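Local coordinates for protein beta-mannosidase (Trichoderma harzianum, PDB 4CVU) that probably hydrolyses terminal beta-linked mannose residues from the non-reducing ends of oligosaccharides, as a glycoside hydrolase of family 2, at residues Pro815-Ala820 / Leu850-Asn855. Residues are numbered along the deposited sequence; the frame is centred on the assembly and turned at random.
Sequences PDTSDA and LPVWPN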
loop_
_atom_site.group_PDB
_atom_site.type_symbol
_atom_site.label_atom_id
_atom_site.label_comp_id
_atom_site.label_asym_id
_atom_site.label_seq_id
_atom_site.Cartn_x
_atom_site.Cartn_y
_atom_site.Cartn_z
ATOM N N PRO A 815 -20.961 32.857 33.502
ATOM C CA PRO A 815 -20.426 34.110 32.955
ATOM C C PRO A 815 -20.146 34.041 31.453
ATOM O O PRO A 815 -20.428 35.006 30.728
ATOM C CB PRO A 815 -19.116 34.299 33.724
ATOM C CG PRO A 815 -19.279 33.503 34.976
ATOM C CD PRO A 815 -20.120 32.327 34.596
ATOM N N ASP A 816 -19.599 32.906 31.009
ATOM C CA ASP A 816 -19.322 32.656 29.593
ATOM C C ASP A 816 -19.594 31.187 29.232
ATOM O O ASP A 816 -18.856 30.273 29.639
ATOM C CB ASP A 816 -17.868 33.003 29.294
ATOM C CG ASP A 816 -17.535 32.970 27.808
ATOM O OD1 ASP A 816 -18.408 32.666 26.955
ATOM O OD2 ASP A 816 -16.364 33.257 27.497
ATOM N N THR A 817 -20.635 30.964 28.440
ATOM C CA THR A 817 -21.041 29.609 28.083
ATOM C C THR A 817 -20.022 28.921 27.185
ATOM O O THR A 817 -19.989 27.685 27.128
ATOM C CB THR A 817 -22.437 29.580 27.449
ATOM O OG1 THR A 817 -22.464 30.455 26.329
ATOM C CG2 THR A 817 -23.476 30.029 28.449
ATOM N N SER A 818 -19.174 29.685 26.511
ATOM C CA SER A 818 -18.095 29.091 25.731
ATOM C C SER A 818 -16.840 28.869 26.557
ATOM O O SER A 818 -15.803 28.466 26.050
ATOM C CB SER A 818 -17.818 29.890 24.456
ATOM O OG SER A 818 -17.216 31.120 24.769
ATOM N N ASP A 819 -16.938 29.151 27.839
ATOM C CA ASP A 819 -15.855 28.905 28.785
ATOM C C ASP A 819 -16.491 28.217 30.004
ATOM O O ASP A 819 -16.408 28.699 31.120
ATOM C CB ASP A 819 -15.156 30.232 29.149
ATOM C CG ASP A 819 -13.846 30.041 29.916
ATOM O OD1 ASP A 819 -13.248 28.944 29.882
ATOM O OD2 ASP A 819 -13.405 31.009 30.567
ATOM N N ALA A 820 -17.185 27.097 29.738
ATOM C CA ALA A 820 -17.894 26.362 30.783
ATOM C C ALA A 820 -18.117 24.894 30.452
ATOM O O ALA A 820 -18.481 24.538 29.344
ATOM C CB ALA A 820 -19.230 27.025 31.043
ATOM N N LEU A 850 -21.737 20.228 27.931
ATOM C CA LEU A 850 -21.159 21.420 27.389
ATOM C C LEU A 850 -22.302 22.293 26.870
ATOM O O LEU A 850 -23.054 21.862 26.008
ATOM C CB LEU A 850 -20.223 21.032 26.269
ATOM C CG LEU A 850 -19.152 22.034 25.883
ATOM C CD1 LEU A 850 -18.050 22.095 26.941
ATOM C CD2 LEU A 850 -18.577 21.657 24.530
ATOM N N PRO A 851 -22.445 23.516 27.402
ATOM C CA PRO A 851 -23.555 24.427 27.064
ATOM C C PRO A 851 -23.417 25.136 25.713
ATOM O O PRO A 851 -24.265 25.941 25.346
ATOM C CB PRO A 851 -23.521 25.445 28.190
ATOM C CG PRO A 851 -22.081 25.501 28.572
ATOM C CD PRO A 851 -21.538 24.116 28.395
ATOM N N VAL A 852 -22.363 24.811 24.976
ATOM C CA VAL A 852 -22.256 25.181 23.564
ATOM C C VAL A 852 -21.821 23.949 22.768
ATOM O O VAL A 852 -21.503 22.927 23.353
ATOM C CB VAL A 852 -21.239 26.325 23.353
ATOM C CG1 VAL A 852 -21.727 27.608 24.023
ATOM C CG2 VAL A 852 -19.865 25.920 23.871
ATOM N N TRP A 853 -21.791 24.064 21.440
ATOM C CA TRP A 853 -21.323 22.964 20.594
ATOM C C TRP A 853 -19.815 22.858 20.756
ATOM O O TRP A 853 -19.152 23.844 21.087
ATOM C CB TRP A 853 -21.712 23.162 19.127
ATOM C CG TRP A 853 -23.188 23.297 18.975
ATOM C CD1 TRP A 853 -23.864 24.390 18.550
ATOM C CD2 TRP A 853 -24.183 22.311 19.310
ATOM N NE1 TRP A 853 -25.223 24.145 18.574
ATOM C CE2 TRP A 853 -25.442 22.878 19.035
ATOM C CE3 TRP A 853 -24.126 20.998 19.786
ATOM C CZ2 TRP A 853 -26.645 22.186 19.248
ATOM C CZ3 TRP A 853 -25.321 20.304 20.001
ATOM C CH2 TRP A 853 -26.562 20.905 19.734
ATOM N N PRO A 854 -19.267 21.661 20.540
ATOM C CA PRO A 854 -17.825 21.528 20.720
ATOM C C PRO A 854 -17.020 22.574 19.958
ATOM O O PRO A 854 -16.026 23.076 20.494
ATOM C CB PRO A 854 -17.522 20.112 20.231
ATOM C CG PRO A 854 -18.793 19.373 20.404
ATOM C CD PRO A 854 -19.939 20.363 20.310
ATOM N N ASN A 855 -17.445 22.948 18.744
ATOM C CA ASN A 855 -16.712 23.965 17.970
ATOM C C ASN A 855 -16.740 25.372 18.519
ATOM O O ASN A 855 -16.049 26.231 18.008
ATOM C CB ASN A 855 -17.125 23.985 16.467
ATOM C CG ASN A 855 -18.601 24.294 16.249
ATOM O OD1 ASN A 855 -19.362 24.518 17.194
ATOM N ND2 ASN A 855 -19.024 24.220 14.995
#
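P851 sets CG and CD of its ring against two backbone carbonyls of 815-820. Its CD lies 3.2 Å from A820 O. The neighbouring P851 CG is 3.4 Å from T817 O and also meets the methyl of A820. Next along the chain, V852 rests both methyls on T817 O, CG1 at 3.6 Å and CG2 hardly farther. With chi1 at -65°, CG1 stands beside the V852 backbone N and faces the T817 side chain, whose OG1 approaches it to 3.7 Å, while CG2 extends to the CA of S818. L850 adds a single methyl, CD1, 3.5 Å from A820 O; its CG, turned away from the backbone N and beside the carbonyl carbon (chi1 -159°), carries CD1 to that oxygen, and the same side chain also packs on L885 of strand 884-890. The contact joins two loops at one end of the Ig/CBM-like beta-sandwich domain: 815-820 leads into strand 821-830, whereas the loop containing 850-855 follows the antiparallel neighbour, strand 841-849, and runs toward the next Ig-type domain. An Asx turn shapes the first loop, D816 OD1 accepting from S818 N at 3.1 Å and from S818 OG, both donors on the same face of the carboxylate; D819 N closes back on D816 O. Replacing P851 by an alanine is likely to open a gap beside the T817 and A820 carbonyls, take away the ring carbon that the A820 methyl packs on and leave the backbone at this point freer to turn, since the ring restrains phi. The turn is also tied to the later part of the 850-855 loop by a backbone hydrogen bond between S818 and K858. Beyond V852, W853 turns to other aromatics, meeting Y655 and Y748 edge-to-face.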